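PDB 3EYP: putative alpha-L-fucosidase from Bacteroides thetaiotaomicron, which is probably an alpha-L-fucosidase of glycoside hydrolase family 29, expected to release terminal L-fucose from glycoconjugates by hydrolysis. Local coordinates for residues A24-G29 with L294-D299; L73-A78 with A120-G125; L153-G158 with R186-D191; A204-M209 with P251-V256; T284-N289 with G420-V425. All coordinates share one frame; numbering follows the deposited sequence.

Contact 1: A24-G29 with L294-D299; sequences AFFHFG and LNFPPD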
# COMPACT_ATOMS: atom_id res chain seq x y z
N ALA A 24 0.11 -0.95 -8.00
CA ALA A 24 -0.97 -0.46 -8.89
C ALA A 24 -2.26 -1.27 -8.82
O ALA A 24 -2.24 -2.45 -8.65
CB ALA A 24 -0.50 -0.33 -10.34
N PHE A 25 -3.39 -0.56 -8.92
CA PHE A 25 -4.70 -1.19 -9.08
C PHE A 25 -5.08 -0.92 -10.53
O PHE A 25 -4.72 0.09 -11.07
CB PHE A 25 -5.76 -0.47 -8.23
CG PHE A 25 -6.55 -1.35 -7.30
CD1 PHE A 25 -6.73 -2.71 -7.53
CD2 PHE A 25 -7.19 -0.76 -6.18
CE1 PHE A 25 -7.47 -3.44 -6.71
CE2 PHE A 25 -7.94 -1.51 -5.34
CZ PHE A 25 -8.08 -2.85 -5.57
N PHE A 26 -5.72 -1.88 -11.16
CA PHE A 26 -6.21 -1.76 -12.53
C PHE A 26 -7.65 -2.20 -12.53
O PHE A 26 -7.96 -3.40 -12.57
CB PHE A 26 -5.44 -2.63 -13.52
CG PHE A 26 -4.02 -2.17 -13.78
CD1 PHE A 26 -3.77 -0.90 -14.15
CD2 PHE A 26 -2.97 -3.06 -13.67
CE1 PHE A 26 -2.50 -0.48 -14.38
CE2 PHE A 26 -1.68 -2.64 -13.90
CZ PHE A 26 -1.44 -1.36 -14.22
N HIS A 27 -8.54 -1.22 -12.42
CA HIS A 27 -9.97 -1.45 -12.45
C HIS A 27 -10.45 -1.37 -13.92
O HIS A 27 -10.46 -0.31 -14.54
CB HIS A 27 -10.76 -0.42 -11.64
CG HIS A 27 -10.87 -0.76 -10.19
ND1 HIS A 27 -9.77 -0.72 -9.36
CD2 HIS A 27 -11.92 -1.18 -9.43
CE1 HIS A 27 -10.14 -1.11 -8.14
NE2 HIS A 27 -11.44 -1.38 -8.15
N PHE A 28 -10.77 -2.55 -14.43
CA PHE A 28 -11.12 -2.76 -15.84
C PHE A 28 -12.08 -3.94 -15.95
O PHE A 28 -11.95 -4.99 -15.27
CB PHE A 28 -9.84 -3.02 -16.62
CG PHE A 28 -10.01 -3.24 -18.12
CD1 PHE A 28 -10.44 -2.19 -18.95
CD2 PHE A 28 -9.56 -4.43 -18.68
CE1 PHE A 28 -10.51 -2.37 -20.32
CE2 PHE A 28 -9.63 -4.64 -20.07
CZ PHE A 28 -10.11 -3.64 -20.89
N GLY A 29 -13.05 -3.74 -16.80
CA GLY A 29 -14.01 -4.79 -17.06
C GLY A 29 -15.18 -4.32 -17.89
O GLY A 29 -15.11 -3.39 -18.66
N LEU A 294 -2.60 2.47 -5.73
CA LEU A 294 -3.09 3.50 -6.62
C LEU A 294 -3.65 2.93 -7.87
O LEU A 294 -2.97 2.23 -8.62
CB LEU A 294 -1.94 4.46 -7.01
CG LEU A 294 -2.22 5.72 -7.81
CD1 LEU A 294 -3.21 6.68 -7.10
CD2 LEU A 294 -0.84 6.46 -8.11
N ASN A 295 -4.90 3.31 -8.11
CA ASN A 295 -5.69 2.85 -9.28
C ASN A 295 -5.55 3.69 -10.54
O ASN A 295 -5.77 4.91 -10.53
CB ASN A 295 -7.17 2.71 -8.91
CG ASN A 295 -8.03 2.31 -10.08
OD1 ASN A 295 -8.03 1.15 -10.49
ND2 ASN A 295 -8.79 3.26 -10.60
N PHE A 296 -5.14 2.99 -11.61
CA PHE A 296 -5.13 3.49 -13.00
C PHE A 296 -6.17 2.68 -13.79
O PHE A 296 -5.96 1.48 -14.02
CB PHE A 296 -3.78 3.19 -13.68
CG PHE A 296 -2.57 3.77 -12.98
CD1 PHE A 296 -1.98 4.92 -13.44
CD2 PHE A 296 -2.05 3.16 -11.85
CE1 PHE A 296 -0.86 5.47 -12.83
CE2 PHE A 296 -0.95 3.71 -11.20
CZ PHE A 296 -0.34 4.87 -11.70
N PRO A 297 -7.32 3.31 -14.18
CA PRO A 297 -8.33 2.56 -14.95
C PRO A 297 -8.11 2.61 -16.48
O PRO A 297 -8.06 3.68 -17.07
CB PRO A 297 -9.66 3.27 -14.55
CG PRO A 297 -9.25 4.69 -14.38
CD PRO A 297 -7.89 4.57 -13.67
N PRO A 298 -7.84 1.44 -17.10
CA PRO A 298 -7.70 1.42 -18.56
C PRO A 298 -9.00 1.84 -19.25
O PRO A 298 -10.11 1.64 -18.76
CB PRO A 298 -7.39 -0.03 -18.85
CG PRO A 298 -6.90 -0.61 -17.50
CD PRO A 298 -7.71 0.11 -16.53
N ASP A 299 -8.81 2.42 -20.42
CA ASP A 299 -9.91 2.88 -21.23
C ASP A 299 -10.50 1.80 -22.14
O ASP A 299 -10.20 0.64 -22.05
CB ASP A 299 -9.51 4.15 -22.00
CG ASP A 299 -8.68 3.87 -23.21
OD1 ASP A 299 -8.16 2.72 -23.27
OD2 ASP A 299 -8.62 4.78 -24.09
O HOH W 1 -11.73 0.98 -16.54
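The imidazole of His-27 meets the side-chain amide of Asn-295 at about a right angle, the two planes 85° apart. CE1 of the same imidazole lies over the centre of one face of the Phe-25 ring, while CD2 of Phe-25 sits at the imidazole's edge, in its plane. The Phe-26 ring receives Phe-296 O at its edge, in plane, with CD1 to O at 3.2 Å. Asn-295 OD1 accepts from His-27 ND1 at 2.8 Å, the donor standing well above the carbonyl plane, and weakly from His-27 N at 3.1 Å. The Asn-295 side chain leaves the strand with CG opposite its N (chi1 177°), which carries OD1 to these two donors; ND2 is engaged by Trp-262 O and Ser-257 OG. Putting an alanine at His-27 would probably leave Asn-295 OD1, of its two donors here, with just the weak bond from the backbone N, and take CE1 away from the face of Phe-25. Parallel pairing is set by Phe-25 N to Leu-294 O (2.8 Å) and Phe-296 N to Phe-25 O (3.0 Å). Past the strand ends, a water donates to both His-27 O and Pro-298 O. His-27 NE2 is hydrogen-bonded to a glycerol, probably from the crystallisation liquor, and His-77 packs nearby. Adjacent parallel strands 22-26 and 291-295, with polar side chains gathered at their C-terminal ends, are consistent with the pocket of a TIM-barrel glycosidase.

Contact 2: L73-A78 with A120-G125; sequences LTAKHA and AGIYLG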
# COMPACT_ATOMS: atom_id res chain seq x y z
N LEU A 73 -4.96 -6.65 -10.67
CA LEU A 73 -6.07 -6.53 -11.66
C LEU A 73 -7.43 -6.98 -11.12
O LEU A 73 -7.56 -8.01 -10.46
CB LEU A 73 -5.76 -7.40 -12.88
CG LEU A 73 -6.88 -7.49 -13.96
CD1 LEU A 73 -7.01 -6.17 -14.68
CD2 LEU A 73 -6.45 -8.61 -14.96
N THR A 74 -8.47 -6.21 -11.44
CA THR A 74 -9.83 -6.69 -11.18
C THR A 74 -10.24 -7.85 -12.12
O THR A 74 -10.85 -7.62 -13.17
CB THR A 74 -10.89 -5.57 -11.29
OG1 THR A 74 -10.90 -5.02 -12.64
CG2 THR A 74 -10.63 -4.47 -10.26
N ALA A 75 -9.92 -9.07 -11.72
CA ALA A 75 -10.25 -10.24 -12.53
C ALA A 75 -11.80 -10.40 -12.57
O ALA A 75 -12.37 -10.86 -13.58
CB ALA A 75 -9.53 -11.54 -12.02
N LYS A 76 -12.45 -9.91 -11.52
CA LYS A 76 -13.92 -9.94 -11.41
C LYS A 76 -14.37 -8.94 -10.36
O LYS A 76 -14.00 -9.01 -9.20
CB LYS A 76 -14.48 -11.33 -11.09
CG LYS A 76 -16.07 -11.44 -11.16
CD LYS A 76 -16.56 -12.62 -10.34
CE LYS A 76 -16.66 -12.22 -8.80
NZ LYS A 76 -17.01 -13.35 -8.00
N HIS A 77 -15.09 -7.96 -10.81
CA HIS A 77 -15.71 -6.96 -9.90
C HIS A 77 -17.09 -7.44 -9.51
O HIS A 77 -17.51 -8.52 -9.91
CB HIS A 77 -15.69 -5.58 -10.49
CG HIS A 77 -15.64 -4.46 -9.48
ND1 HIS A 77 -16.72 -3.63 -9.22
CD2 HIS A 77 -14.63 -4.02 -8.67
CE1 HIS A 77 -16.36 -2.73 -8.31
NE2 HIS A 77 -15.10 -2.93 -7.98
N ALA A 78 -17.79 -6.65 -8.69
CA ALA A 78 -19.08 -7.11 -8.16
C ALA A 78 -20.15 -7.41 -9.26
O ALA A 78 -21.14 -8.14 -9.03
CB ALA A 78 -19.65 -6.14 -7.07
N ALA A 120 2.48 -9.85 -9.79
CA ALA A 120 1.05 -9.89 -10.17
C ALA A 120 0.17 -10.17 -8.98
O ALA A 120 0.50 -10.95 -8.09
CB ALA A 120 0.77 -10.96 -11.25
N GLY A 121 -0.95 -9.47 -8.95
CA GLY A 121 -1.99 -9.75 -7.98
C GLY A 121 -3.37 -9.75 -8.62
O GLY A 121 -3.57 -9.26 -9.74
N ILE A 122 -4.29 -10.30 -7.86
CA ILE A 122 -5.65 -10.53 -8.26
C ILE A 122 -6.71 -10.04 -7.28
O ILE A 122 -6.68 -10.32 -6.06
CB ILE A 122 -5.91 -12.05 -8.42
CG1 ILE A 122 -5.02 -12.71 -9.52
CG2 ILE A 122 -7.32 -12.29 -8.73
CD1 ILE A 122 -5.26 -12.10 -10.98
N TYR A 123 -7.61 -9.25 -7.83
CA TYR A 123 -8.86 -8.82 -7.15
C TYR A 123 -9.99 -9.71 -7.73
O TYR A 123 -10.25 -9.71 -8.93
CB TYR A 123 -9.08 -7.33 -7.40
CG TYR A 123 -10.40 -6.71 -6.95
CD1 TYR A 123 -10.41 -5.61 -6.10
CD2 TYR A 123 -11.63 -7.21 -7.38
CE1 TYR A 123 -11.58 -5.01 -5.71
CE2 TYR A 123 -12.82 -6.64 -6.97
CZ TYR A 123 -12.79 -5.52 -6.14
OH TYR A 123 -13.97 -4.92 -5.72
N LEU A 124 -10.58 -10.50 -6.86
CA LEU A 124 -11.69 -11.43 -7.21
C LEU A 124 -12.84 -11.20 -6.23
O LEU A 124 -12.81 -11.66 -5.11
CB LEU A 124 -11.25 -12.88 -7.13
CG LEU A 124 -12.19 -14.00 -7.60
CD1 LEU A 124 -12.47 -13.88 -9.14
CD2 LEU A 124 -11.61 -15.31 -7.24
N GLY A 125 -13.83 -10.45 -6.72
CA GLY A 125 -14.89 -9.82 -5.93
C GLY A 125 -15.71 -10.79 -5.10
O GLY A 125 -16.37 -11.66 -5.65
O HOH W 2 -16.63 -5.47 -6.35
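His-77 and Tyr-123 lie with ring planes only 16° apart but slid apart, centroids separated by 5.3 Å, so overlap is slight and His-77 CD2 meets Tyr-123 OH at 3.2 Å. Thr-74 runs alongside Tyr-123, pointing the same way, and sets CG2 over one face of the phenol, 4.2 Å from the centroid, a CH-pi contact. Lys-76 O comes to that ring's edge, in plane. The lysine chain bends at chi3 (82°), turning NZ back to Gly-125 O at 3.0 Å in the carbonyl plane; Asp-128 supplies its salt bridge. Tyr-123 N donates to Leu-73 O at 2.9 Å, and Gly-125 N to Lys-76 O at 2.9 Å. The register slips by one between Thr-74 and Lys-76, a beta bulge at which Tyr-123 O takes two weak bonds, from Ala-75 N and Lys-76 N. Tyr-123 OH accepts from a water and also bonds Asp-166, while His-77 NE2 is hydrogen-bonded to the glycerol: polar groups linked in this way at strand ends are consistent with a sugar-binding pocket.

Contact 3: L153-G158 with R186-D191; sequences LMSDYG and REKQPD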
# COMPACT_ATOMS: atom_id res chain seq x y z
N LEU A 153 -7.39 -19.34 -10.74
CA LEU A 153 -6.54 -18.13 -10.75
C LEU A 153 -5.26 -18.31 -9.94
O LEU A 153 -4.20 -17.66 -10.20
CB LEU A 153 -7.33 -16.89 -10.22
CG LEU A 153 -8.42 -16.42 -11.20
CD1 LEU A 153 -9.31 -15.31 -10.66
CD2 LEU A 153 -7.82 -16.04 -12.51
N MET A 154 -5.35 -19.21 -8.98
CA MET A 154 -4.21 -19.49 -8.05
C MET A 154 -3.31 -20.63 -8.53
O MET A 154 -2.23 -20.89 -7.96
CB MET A 154 -4.70 -19.82 -6.62
CG MET A 154 -5.28 -18.63 -5.78
SD MET A 154 -4.35 -17.07 -5.63
CE MET A 154 -5.34 -16.10 -6.78
N SER A 155 -3.78 -21.29 -9.59
CA SER A 155 -3.11 -22.45 -10.16
C SER A 155 -2.48 -22.22 -11.52
O SER A 155 -1.43 -22.77 -11.83
CB SER A 155 -4.06 -23.65 -10.28
OG SER A 155 -4.60 -24.08 -9.03
N ASP A 156 -3.15 -21.49 -12.39
CA ASP A 156 -2.82 -21.58 -13.81
C ASP A 156 -2.23 -20.28 -14.38
O ASP A 156 -2.00 -20.17 -15.58
CB ASP A 156 -4.04 -21.99 -14.67
CG ASP A 156 -4.66 -23.34 -14.25
OD1 ASP A 156 -3.91 -24.27 -13.88
OD2 ASP A 156 -5.91 -23.45 -14.29
N TYR A 157 -2.03 -19.32 -13.51
CA TYR A 157 -1.66 -17.97 -13.93
C TYR A 157 -0.39 -17.42 -13.33
O TYR A 157 -0.18 -16.22 -13.20
CB TYR A 157 -2.88 -17.03 -13.65
CG TYR A 157 -3.99 -17.26 -14.65
CD1 TYR A 157 -4.04 -16.56 -15.82
CD2 TYR A 157 -4.96 -18.24 -14.42
CE1 TYR A 157 -5.04 -16.79 -16.75
CE2 TYR A 157 -5.95 -18.44 -15.32
CZ TYR A 157 -5.99 -17.72 -16.48
OH TYR A 157 -7.00 -17.96 -17.42
N GLY A 158 0.49 -18.34 -12.95
CA GLY A 158 1.81 -17.97 -12.43
C GLY A 158 1.80 -17.55 -10.96
O GLY A 158 0.91 -17.83 -10.25
N ARG A 186 -3.50 -20.10 0.36
CA ARG A 186 -2.32 -20.33 1.20
C ARG A 186 -1.56 -21.57 0.67
O ARG A 186 -0.34 -21.60 0.59
CB ARG A 186 -2.76 -20.51 2.65
CG ARG A 186 -1.77 -20.14 3.70
CD ARG A 186 -1.68 -18.63 3.97
NE ARG A 186 -1.01 -18.07 2.84
CZ ARG A 186 -1.10 -16.82 2.42
NH1 ARG A 186 -1.79 -15.89 3.11
NH2 ARG A 186 -0.46 -16.50 1.34
N GLU A 187 -2.31 -22.58 0.27
CA GLU A 187 -1.71 -23.80 -0.27
C GLU A 187 -1.04 -23.59 -1.62
O GLU A 187 0.10 -23.98 -1.86
CB GLU A 187 -2.73 -24.94 -0.33
CG GLU A 187 -2.23 -26.08 -1.21
CD GLU A 187 -3.18 -27.25 -1.24
OE1 GLU A 187 -3.83 -27.45 -2.29
OE2 GLU A 187 -3.26 -27.97 -0.21
N LYS A 188 -1.73 -22.90 -2.50
CA LYS A 188 -1.25 -22.80 -3.86
C LYS A 188 -0.24 -21.69 -4.05
O LYS A 188 0.58 -21.75 -4.93
CB LYS A 188 -2.42 -22.58 -4.82
CG LYS A 188 -3.33 -23.80 -4.84
CD LYS A 188 -4.36 -23.72 -5.94
CE LYS A 188 -5.12 -25.04 -6.08
NZ LYS A 188 -4.36 -25.99 -6.98
N GLN A 189 -0.38 -20.66 -3.22
CA GLN A 189 0.41 -19.41 -3.32
C GLN A 189 0.95 -18.96 -1.96
O GLN A 189 0.46 -17.97 -1.36
CB GLN A 189 -0.49 -18.32 -3.92
CG GLN A 189 -0.97 -18.61 -5.37
CD GLN A 189 0.16 -18.56 -6.39
OE1 GLN A 189 1.25 -18.04 -6.10
NE2 GLN A 189 -0.12 -19.04 -7.63
N PRO A 190 1.96 -19.65 -1.44
CA PRO A 190 2.30 -19.38 -0.05
C PRO A 190 2.84 -17.95 0.20
O PRO A 190 2.83 -17.47 1.32
CB PRO A 190 3.30 -20.48 0.31
CG PRO A 190 3.63 -21.20 -0.96
CD PRO A 190 2.66 -20.82 -2.01
N ASP A 191 3.25 -17.25 -0.84
CA ASP A 191 3.78 -15.90 -0.65
C ASP A 191 2.71 -14.83 -0.88
O ASP A 191 2.97 -13.62 -0.83
CB ASP A 191 4.96 -15.65 -1.57
CG ASP A 191 6.26 -16.31 -1.07
OD1 ASP A 191 6.28 -16.93 0.01
OD2 ASP A 191 7.27 -16.19 -1.79
O HOH W 3 0.21 -22.72 -7.71
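Gln-189 places CG beside its backbone N (chi1 -64°) and bends at chi2 (-68°), folding its amide back toward Met-154. NE2 then spans two carbonyls: Met-154 O at 2.8 Å, with an N-H...O angle of 155°, and Gly-158 O at 3.1 Å. The first is approached from above the carbonyl plane, the second with a smaller tilt. OE1 is taken by the backbone N of Ile-160, which together with the two NE2 bonds fixes the flip of the amide. The Gln-189 CG methylene also lies 3.7 Å from Met-154 SD, the two side chains crossing at a slant. A leucine in place of Gln-189 is likely to leave Met-154 O, Gly-158 O and Ile-160 N without this side-chain partner and the loop after the first helix less tied. Toward solvent, Lys-188 stretches out and turns only at its last torsion, bringing NZ to Ser-155 OG at 2.8 Å; that hydroxyl is bonded to Gly-151 O as well. A water donates to both Met-154 O and Lys-188 O, bridging the helix ends. The contact thus ties the C-terminal ends of helices 139-155 and 175-188 together on the outside of the barrel, with Leu-153 turned the other way onto strand 119-124.

Contact 4: A204-M209 with P251-V256; sequences ADVRWM and PAETDV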
# COMPACT_ATOMS: atom_id res chain seq x y z
N ALA A 204 -6.63 -12.23 7.12
CA ALA A 204 -6.05 -11.04 6.51
C ALA A 204 -4.59 -10.91 6.89
O ALA A 204 -4.22 -11.10 8.07
CB ALA A 204 -6.83 -9.79 7.00
N ASP A 205 -3.79 -10.56 5.91
CA ASP A 205 -2.39 -10.17 6.09
C ASP A 205 -2.30 -8.66 6.28
O ASP A 205 -1.47 -8.14 7.04
CB ASP A 205 -1.53 -10.61 4.92
CG ASP A 205 -1.39 -12.10 4.86
OD1 ASP A 205 -1.02 -12.73 5.87
OD2 ASP A 205 -1.63 -12.63 3.80
N VAL A 206 -3.15 -7.99 5.52
CA VAL A 206 -3.26 -6.51 5.56
C VAL A 206 -4.71 -6.09 5.63
O VAL A 206 -5.63 -6.82 5.19
CB VAL A 206 -2.48 -5.87 4.40
CG1 VAL A 206 -1.01 -6.39 4.38
CG2 VAL A 206 -3.16 -6.14 3.00
N ARG A 207 -4.91 -4.90 6.18
CA ARG A 207 -6.25 -4.37 6.38
C ARG A 207 -6.54 -3.13 5.57
O ARG A 207 -5.64 -2.41 5.12
CB ARG A 207 -6.42 -3.99 7.88
CG ARG A 207 -5.53 -2.81 8.37
CD ARG A 207 -5.80 -2.44 9.88
NE ARG A 207 -5.38 -1.08 10.21
CZ ARG A 207 -4.27 -0.75 10.89
NH1 ARG A 207 -3.38 -1.68 11.21
NH2 ARG A 207 -3.98 0.52 11.14
N TRP A 208 -7.83 -2.83 5.49
CA TRP A 208 -8.30 -1.51 5.08
C TRP A 208 -8.10 -0.44 6.17
O TRP A 208 -7.98 -0.71 7.34
CB TRP A 208 -9.77 -1.55 4.68
CG TRP A 208 -10.21 -0.35 3.92
CD1 TRP A 208 -9.54 0.30 2.93
CD2 TRP A 208 -11.47 0.31 4.06
NE1 TRP A 208 -10.30 1.35 2.46
CE2 TRP A 208 -11.50 1.36 3.13
CE3 TRP A 208 -12.58 0.10 4.89
CZ2 TRP A 208 -12.61 2.21 3.00
CZ3 TRP A 208 -13.68 0.93 4.75
CH2 TRP A 208 -13.69 1.96 3.82
N MET A 209 -8.09 0.82 5.73
CA MET A 209 -7.81 1.91 6.65
C MET A 209 -8.93 2.92 6.74
O MET A 209 -8.73 4.03 7.15
CB MET A 209 -6.50 2.62 6.33
CG MET A 209 -6.14 2.58 4.91
SD MET A 209 -7.23 3.38 3.76
CE MET A 209 -6.82 5.08 4.09
N PRO A 251 -1.10 -4.76 9.05
CA PRO A 251 -0.89 -3.39 8.73
C PRO A 251 -1.88 -2.85 7.69
O PRO A 251 -2.49 -3.60 6.94
CB PRO A 251 0.53 -3.35 8.15
CG PRO A 251 0.94 -4.72 7.96
CD PRO A 251 -0.01 -5.65 8.62
N ALA A 252 -2.06 -1.56 7.72
CA ALA A 252 -2.97 -0.85 6.79
C ALA A 252 -2.43 -0.76 5.38
O ALA A 252 -1.29 -0.33 5.10
CB ALA A 252 -3.30 0.57 7.31
N GLU A 253 -3.34 -1.05 4.45
CA GLU A 253 -3.11 -0.77 3.01
C GLU A 253 -4.06 0.35 2.51
O GLU A 253 -5.25 0.28 2.67
CB GLU A 253 -3.31 -2.05 2.20
CG GLU A 253 -2.74 -1.97 0.75
CD GLU A 253 -3.17 -3.18 -0.07
OE1 GLU A 253 -2.37 -4.10 -0.27
OE2 GLU A 253 -4.33 -3.23 -0.45
N THR A 254 -3.48 1.42 1.97
CA THR A 254 -4.21 2.61 1.63
C THR A 254 -4.51 2.65 0.14
O THR A 254 -3.61 2.77 -0.68
CB THR A 254 -3.40 3.91 2.00
OG1 THR A 254 -3.09 3.86 3.42
CG2 THR A 254 -4.17 5.17 1.71
N ASP A 255 -5.78 2.58 -0.17
CA ASP A 255 -6.25 2.50 -1.60
C ASP A 255 -6.91 3.76 -2.06
O ASP A 255 -7.68 4.34 -1.34
CB ASP A 255 -7.13 1.31 -1.85
CG ASP A 255 -8.48 1.38 -1.18
OD1 ASP A 255 -8.57 1.74 0.02
OD2 ASP A 255 -9.47 0.98 -1.86
N VAL A 256 -6.59 4.17 -3.30
CA VAL A 256 -7.16 5.38 -3.85
C VAL A 256 -7.03 5.36 -5.37
O VAL A 256 -6.16 4.71 -5.95
CB VAL A 256 -6.46 6.65 -3.22
CG1 VAL A 256 -4.96 6.66 -3.57
CG2 VAL A 256 -7.09 7.92 -3.64
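Glu-253 N donates to Arg-207 O at 2.8 Å, nearly straight (173°) and almost along the C=O axis. With Arg-207 N to Pro-251 O at 2.9 Å it makes a single bridge pairing Arg-207 with Ala-252, beside strand 253-257 of the TIM barrel. Residues 204-209 form no regular strand, yet they bond to strand 193-195 on their other flank, so they help span the gap between the two outermost strands of the parallel sheet. Arg-207 is extended beyond CG and spreads its guanidinium over Ala-252, CB lying 3.7 Å above one face; its nitrogens are held by the carbonyls of Ile-250, Leu-239 and Trp-221, consistent with three backbone acceptors fixing a buried cation. On the other side of the bridge, Val-206 CG2 approaches Glu-253 OE1, whose carboxylate is bonded by the indole N-H groups of Trp-17 and Trp-164. Met-209, bent at chi2 and chi3, crosses Thr-254 at about a right angle, and Met-209 CE rests on Thr-254 CG2 at 3.6 Å. Asp-255 OD2 is hydrogen-bonded to a glycerol, while OD1 lies at the edge of the Trp-208 indole, ring and carboxylate planes 72° apart, and accepts a weak bond from Trp-208 NE1 at 3.0 Å.

Contact 5: T284-N289 with G420-V425; sequences TSVGRN and GHKWIV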
# COMPACT_ATOMS: atom_id res chain seq x y z
N THR A 284 0.91 10.58 3.13
CA THR A 284 -0.13 10.11 4.07
C THR A 284 -0.49 8.67 3.91
O THR A 284 -1.45 8.21 4.48
CB THR A 284 -1.42 11.01 4.04
OG1 THR A 284 -2.03 10.93 2.74
CG2 THR A 284 -1.06 12.43 4.35
N SER A 285 0.38 7.95 3.21
CA SER A 285 0.29 6.49 3.08
C SER A 285 1.63 5.83 3.29
O SER A 285 1.93 5.32 4.36
CB SER A 285 -0.27 6.06 1.67
OG SER A 285 0.48 6.66 0.61
N VAL A 286 2.43 5.88 2.26
CA VAL A 286 3.78 5.39 2.39
C VAL A 286 4.49 6.11 3.59
O VAL A 286 5.25 5.50 4.34
CB VAL A 286 4.61 5.48 1.04
CG1 VAL A 286 6.08 5.07 1.29
CG2 VAL A 286 3.97 4.64 -0.12
N GLY A 287 4.22 7.39 3.78
CA GLY A 287 4.87 8.16 4.83
C GLY A 287 4.13 8.14 6.18
O GLY A 287 4.40 8.94 7.04
N ARG A 288 3.15 7.25 6.31
CA ARG A 288 2.47 6.97 7.56
C ARG A 288 2.32 5.47 7.79
O ARG A 288 1.24 4.96 8.04
CB ARG A 288 1.08 7.65 7.64
CG ARG A 288 1.06 9.16 7.53
CD ARG A 288 -0.38 9.70 7.70
NE ARG A 288 -0.34 11.15 7.80
CZ ARG A 288 -1.41 11.92 7.92
NH1 ARG A 288 -2.61 11.38 7.91
NH2 ARG A 288 -1.27 13.23 8.04
N ASN A 289 3.41 4.76 7.60
CA ASN A 289 3.52 3.38 8.03
C ASN A 289 2.53 2.44 7.32
O ASN A 289 2.01 1.49 7.89
CB ASN A 289 3.41 3.24 9.56
CG ASN A 289 3.73 1.83 10.04
OD1 ASN A 289 4.59 1.17 9.49
ND2 ASN A 289 3.06 1.38 11.10
N GLY A 420 7.28 3.00 12.79
CA GLY A 420 7.16 1.84 11.94
C GLY A 420 8.06 1.84 10.70
O GLY A 420 9.25 2.20 10.72
N HIS A 421 7.45 1.46 9.59
CA HIS A 421 8.19 1.25 8.34
C HIS A 421 8.83 2.48 7.83
O HIS A 421 9.98 2.51 7.36
CB HIS A 421 7.25 0.64 7.23
CG HIS A 421 7.95 0.40 5.94
ND1 HIS A 421 7.65 1.11 4.79
CD2 HIS A 421 8.97 -0.45 5.60
CE1 HIS A 421 8.43 0.69 3.81
NE2 HIS A 421 9.22 -0.26 4.27
N LYS A 422 8.07 3.53 7.90
CA LYS A 422 8.50 4.83 7.36
C LYS A 422 7.52 5.87 7.88
O LYS A 422 6.33 5.62 7.98
CB LYS A 422 8.47 4.83 5.83
CG LYS A 422 9.14 6.05 5.20
CD LYS A 422 8.91 6.06 3.63
CE LYS A 422 9.39 4.83 3.03
NZ LYS A 422 10.86 4.85 2.66
N TRP A 423 8.08 7.01 8.28
CA TRP A 423 7.28 8.16 8.63
C TRP A 423 7.94 9.37 8.03
O TRP A 423 9.14 9.62 8.24
CB TRP A 423 7.08 8.32 10.16
CG TRP A 423 5.79 9.01 10.41
CD1 TRP A 423 5.56 10.34 10.33
CD2 TRP A 423 4.55 8.38 10.62
NE1 TRP A 423 4.22 10.61 10.56
CE2 TRP A 423 3.57 9.41 10.72
CE3 TRP A 423 4.14 7.06 10.72
CZ2 TRP A 423 2.24 9.14 10.92
CZ3 TRP A 423 2.76 6.80 10.99
CH2 TRP A 423 1.86 7.82 11.04
N ILE A 424 7.16 10.09 7.22
CA ILE A 424 7.66 11.33 6.59
C ILE A 424 7.00 12.51 7.23
O ILE A 424 5.81 12.48 7.55
CB ILE A 424 7.34 11.35 5.06
CG1 ILE A 424 8.11 10.22 4.33
CG2 ILE A 424 7.57 12.78 4.44
CD1 ILE A 424 7.62 9.93 2.90
N VAL A 425 7.77 13.57 7.42
CA VAL A 425 7.20 14.83 7.86
C VAL A 425 7.62 15.92 6.89
O VAL A 425 8.77 15.95 6.43
CB VAL A 425 7.62 15.19 9.32
CG1 VAL A 425 7.32 16.68 9.61
CG2 VAL A 425 6.88 14.26 10.30
O HOH W 4 5.51 2.77 5.03
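This contact joins the alpha-L-fucosidase-family TIM barrel to the C-terminal F5/8 type C domain: a type I turn, Ser-285 to Arg-288, meets the start of strand 423-432. The indole of Trp-423 presents one face to the turn. Arg-288 CA stands 3.5 Å from the centroid of its six-membered ring, 16° off the normal, a CH-pi contact, and Gly-287 O is over the same face. The Arg-288 guanidinium runs on within 11° of the indole plane, with Thr-284 CG2 centred over one of its faces. Gly-287 O accepts from Ile-424 N at 3.0 Å; a CB on Gly-287 would clash with Ile-424 CB. Asn-289 reaches across to His-421 N through OD1 at 2.9 Å, almost straight at 175°. Val-286 CG1 lies alongside Lys-422, 3.7 Å from Lys-422 CE; the lysine's NZ makes a salt bridge with Glu-384. The loop follows helix 275-283 and leads into barrel strand 291-295, while Trp-423 and Lys-422 back onto strand 380-385 of the beta domain.

Contacts 1, 2 and 4 all reach the parallel barrel sheet and are buried: strand 22-26 links contacts 1 and 2 through Phe-26 O and Thr-74 N, and strand 291-295 links contacts 1 and 4 through Asn-295 N and Val-256 O. Each combines backbone pairing with buried polar side chains. Contact 3 is partly exposed, joins helix ends rather than strands, and relies on side-chain amide and ammonium groups; Leu-153 packs it onto contact 2, and a long, weak ion pair between Arg-186 and Asp-205 reaches contact 4. Contact 5 is buried too, but between domains, mixing an aromatic face with backbone bonds, and touches contact 4 at Thr-254 and Ser-285.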